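Probable TonB-dependent siderophore receptor PiuA (Acinetobacter baumannii, PDB 5FP1) probably binds iron-chelating siderophores at the outer membrane and takes them up as a TonB-dependent receptor, the first step of iron acquisition. Local coordinates at residues A[231-239]-A[245-253]. Residues are numbered along the deposited sequence; the frame is centred on the assembly and turned at random.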
loop_
_atom_site.group_PDB
_atom_site.type_symbol
_atom_site.label_atom_id
_atom_site.label_comp_id
_atom_site.label_asym_id
_atom_site.label_seq_id
_atom_site.Cartn_x
_atom_site.Cartn_y
_atom_site.Cartn_z
ATOM N N ASP A 231 -11.550 -3.166 12.589
ATOM C CA ASP A 231 -11.039 -4.405 13.103
ATOM C C ASP A 231 -10.127 -4.201 14.288
ATOM O O ASP A 231 -9.577 -3.106 14.518
ATOM C CB ASP A 231 -10.303 -5.171 11.997
ATOM C CG ASP A 231 -10.274 -6.688 12.251
ATOM O OD1 ASP A 231 -10.833 -7.161 13.270
ATOM O OD2 ASP A 231 -9.671 -7.381 11.422
ATOM N N SER A 232 -10.020 -5.268 15.060
ATOM C CA SER A 232 -9.083 -5.389 16.144
ATOM C C SER A 232 -8.053 -6.415 15.668
ATOM O O SER A 232 -7.684 -6.466 14.487
ATOM C CB SER A 232 -9.806 -5.848 17.421
ATOM O OG SER A 232 -8.939 -5.897 18.556
ATOM N N GLY A 233 -7.584 -7.248 16.567
ATOM C CA GLY A 233 -6.647 -8.289 16.203
ATOM C C GLY A 233 -6.664 -9.401 17.232
ATOM O O GLY A 233 -7.543 -9.424 18.096
ATOM N N ILE A 234 -5.692 -10.305 17.134
ATOM C CA ILE A 234 -5.542 -11.427 18.064
ATOM C C ILE A 234 -4.228 -11.243 18.818
ATOM O O ILE A 234 -3.158 -11.018 18.197
ATOM C CB ILE A 234 -5.581 -12.778 17.340
ATOM C CG1 ILE A 234 -6.841 -12.904 16.490
ATOM C CG2 ILE A 234 -5.451 -13.936 18.334
ATOM C CD1 ILE A 234 -8.153 -12.816 17.264
ATOM N N PRO A 235 -4.296 -11.255 20.153
ATOM C CA PRO A 235 -3.094 -10.936 20.945
ATOM C C PRO A 235 -2.054 -12.049 20.864
ATOM O O PRO A 235 -2.430 -13.219 20.819
ATOM C CB PRO A 235 -3.632 -10.842 22.373
ATOM C CG PRO A 235 -4.831 -11.750 22.379
ATOM C CD PRO A 235 -5.425 -11.662 21.010
ATOM N N TYR A 236 -0.771 -11.699 20.893
ATOM C CA TYR A 236 0.288 -12.723 20.973
ATOM C C TYR A 236 0.237 -13.354 22.365
ATOM O O TYR A 236 0.057 -12.643 23.380
ATOM C CB TYR A 236 1.669 -12.104 20.835
ATOM C CG TYR A 236 1.972 -11.474 19.477
ATOM C CD1 TYR A 236 1.991 -12.243 18.315
ATOM C CD2 TYR A 236 2.264 -10.128 19.368
ATOM C CE1 TYR A 236 2.253 -11.671 17.071
ATOM C CE2 TYR A 236 2.572 -9.566 18.139
ATOM C CZ TYR A 236 2.554 -10.330 17.001
ATOM O OH TYR A 236 2.869 -9.729 15.797
ATOM N N TRP A 237 0.437 -14.671 22.426
ATOM C CA TRP A 237 0.509 -15.342 23.712
ATOM C C TRP A 237 1.296 -16.636 23.632
ATOM O O TRP A 237 1.143 -17.422 22.691
ATOM C CB TRP A 237 -0.899 -15.630 24.278
ATOM C CG TRP A 237 -0.876 -15.966 25.761
ATOM C CD1 TRP A 237 -1.101 -17.197 26.341
ATOM C CD2 TRP A 237 -0.527 -15.083 26.824
ATOM N NE1 TRP A 237 -0.950 -17.114 27.710
ATOM C CE2 TRP A 237 -0.600 -15.834 28.038
ATOM C CE3 TRP A 237 -0.208 -13.724 26.891
ATOM C CZ2 TRP A 237 -0.338 -15.278 29.260
ATOM C CZ3 TRP A 237 0.053 -13.173 28.124
ATOM C CH2 TRP A 237 0.004 -13.963 29.296
ATOM N N ASP A 238 2.113 -16.834 24.661
ATOM C CA ASP A 238 2.838 -18.092 24.857
ATOM C C ASP A 238 2.496 -18.642 26.255
ATOM O O ASP A 238 2.932 -18.091 27.268
ATOM C CB ASP A 238 4.317 -17.840 24.742
ATOM C CG ASP A 238 5.163 -19.110 24.936
ATOM O OD1 ASP A 238 4.750 -19.994 25.696
ATOM O OD2 ASP A 238 6.260 -19.185 24.352
ATOM N N SER A 239 1.693 -19.699 26.282
ATOM C CA SER A 239 1.144 -20.249 27.533
ATOM C C SER A 239 2.257 -20.820 28.408
ATOM O O SER A 239 2.225 -20.673 29.622
ATOM C CB SER A 239 0.151 -21.370 27.225
ATOM O OG SER A 239 -1.076 -20.858 26.784
ATOM N N GLN A 245 4.037 -13.167 23.862
ATOM C CA GLN A 245 4.982 -13.388 22.762
ATOM C C GLN A 245 4.628 -14.687 22.078
ATOM O O GLN A 245 3.685 -15.354 22.472
ATOM C CB GLN A 245 6.443 -13.360 23.247
ATOM C CG GLN A 245 6.843 -14.551 24.092
ATOM C CD GLN A 245 8.238 -14.418 24.685
ATOM O OE1 GLN A 245 9.185 -15.054 24.232
ATOM N NE2 GLN A 245 8.372 -13.563 25.649
ATOM N N GLY A 246 5.378 -15.029 21.039
ATOM C CA GLY A 246 5.070 -16.185 20.233
ATOM C C GLY A 246 4.069 -15.876 19.138
ATOM O O GLY A 246 4.122 -14.839 18.480
ATOM N N LYS A 247 3.159 -16.812 18.931
ATOM C CA LYS A 247 2.184 -16.723 17.899
ATOM C C LYS A 247 0.909 -16.154 18.485
ATOM O O LYS A 247 0.768 -16.038 19.707
ATOM C CB LYS A 247 1.905 -18.105 17.347
ATOM C CG LYS A 247 3.021 -18.622 16.472
ATOM C CD LYS A 247 2.776 -20.060 16.042
ATOM C CE LYS A 247 2.624 -20.987 17.240
ATOM N NZ LYS A 247 2.229 -22.356 16.806
ATOM N N PRO A 248 -0.040 -15.826 17.624
ATOM C CA PRO A 248 -1.306 -15.361 18.162
ATOM C C PRO A 248 -2.005 -16.429 19.058
ATOM O O PRO A 248 -1.850 -17.622 18.838
ATOM C CB PRO A 248 -2.125 -15.066 16.906
ATOM C CG PRO A 248 -1.109 -14.766 15.853
ATOM C CD PRO A 248 0.020 -15.705 16.156
ATOM N N ALA A 249 -2.729 -15.961 20.068
ATOM C CA ALA A 249 -3.451 -16.816 20.987
ATOM C C ALA A 249 -4.309 -17.818 20.255
ATOM O O ALA A 249 -4.888 -17.526 19.201
ATOM C CB ALA A 249 -4.317 -15.968 21.915
ATOM N N GLU A 250 -4.417 -19.006 20.833
ATOM C CA GLU A 250 -5.294 -20.058 20.277
ATOM C C GLU A 250 -6.725 -19.821 20.748
ATOM O O GLU A 250 -7.132 -20.317 21.816
ATOM C CB GLU A 250 -4.797 -21.428 20.771
ATOM C CG GLU A 250 -3.408 -21.748 20.246
ATOM C CD GLU A 250 -3.416 -22.010 18.736
ATOM O OE1 GLU A 250 -4.502 -22.239 18.159
ATOM O OE2 GLU A 250 -2.331 -21.984 18.121
ATOM N N VAL A 251 -7.459 -19.019 19.981
ATOM C CA VAL A 251 -8.842 -18.705 20.248
ATOM C C VAL A 251 -9.615 -18.984 18.982
ATOM O O VAL A 251 -9.031 -19.158 17.903
ATOM C CB VAL A 251 -9.044 -17.239 20.660
ATOM C CG1 VAL A 251 -8.294 -16.966 21.948
ATOM C CG2 VAL A 251 -8.531 -16.306 19.561
ATOM N N LYS A 252 -10.927 -19.053 19.118
ATOM C CA LYS A 252 -11.780 -19.426 17.995
ATOM C C LYS A 252 -11.577 -18.497 16.794
ATOM O O LYS A 252 -11.466 -17.281 16.942
ATOM C CB LYS A 252 -13.233 -19.364 18.405
ATOM C CG LYS A 252 -14.182 -20.047 17.434
ATOM C CD LYS A 252 -15.624 -19.937 17.920
ATOM C CE LYS A 252 -16.580 -20.537 16.901
ATOM N NZ LYS A 252 -17.987 -20.514 17.396
ATOM N N GLN A 253 -11.556 -19.083 15.613
ATOM C CA GLN A 253 -11.450 -18.327 14.381
ATOM C C GLN A 253 -12.515 -17.238 14.346
ATOM O O GLN A 253 -13.656 -17.460 14.729
ATOM C CB GLN A 253 -11.601 -19.281 13.178
ATOM C CG GLN A 253 -11.477 -18.599 11.834
ATOM C CD GLN A 253 -11.483 -19.555 10.662
ATOM O OE1 GLN A 253 -11.759 -20.738 10.805
ATOM N NE2 GLN A 253 -11.140 -19.045 9.502
HETATM O O HOH W 1 2.797 -18.725 21.048
HETATM O O HOH W 2 -0.604 -18.833 20.931
#
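P235 and A249 face each other through their backbones where strand 234-238 is joined, antiparallel, by residues 247-249 of the loop that leads on to barrel strand 264-279 of this TonB-dependent receptor. A249 N gives its hydrogen to P235 O (2.9 Å), and W237 N reaches K247 O (3.1 Å, 172° at the hydrogen); between these two bonds Y236 and P248 form a non-hydrogen-bonded pair. Proline suits P235 and P248, since neither position has to donate a backbone N-H to the other segment. I234 can be followed outward. Its CB lies 4.2 Å from P248 CB. With CG1 beside the backbone N (chi1 -54°), CG2 falls anti to that N, touches P248 CB at 3.8 Å and also approaches A249 O and V251 CG2. The other branch ends in CD1, which meets V251 CG2 tip to tip at 4.2 Å, two branched side chains filling this buried end. Y236 turns the edge of its ring to the K247-P248 peptide; its hydroxyl is bonded to Y697 O, just past strand 693-696. At G246 a CB would jam against Q245 O, hence glycine where the chain turns. Next to it, one water donates to W237 O and accepts from K247 N at 2.9 Å.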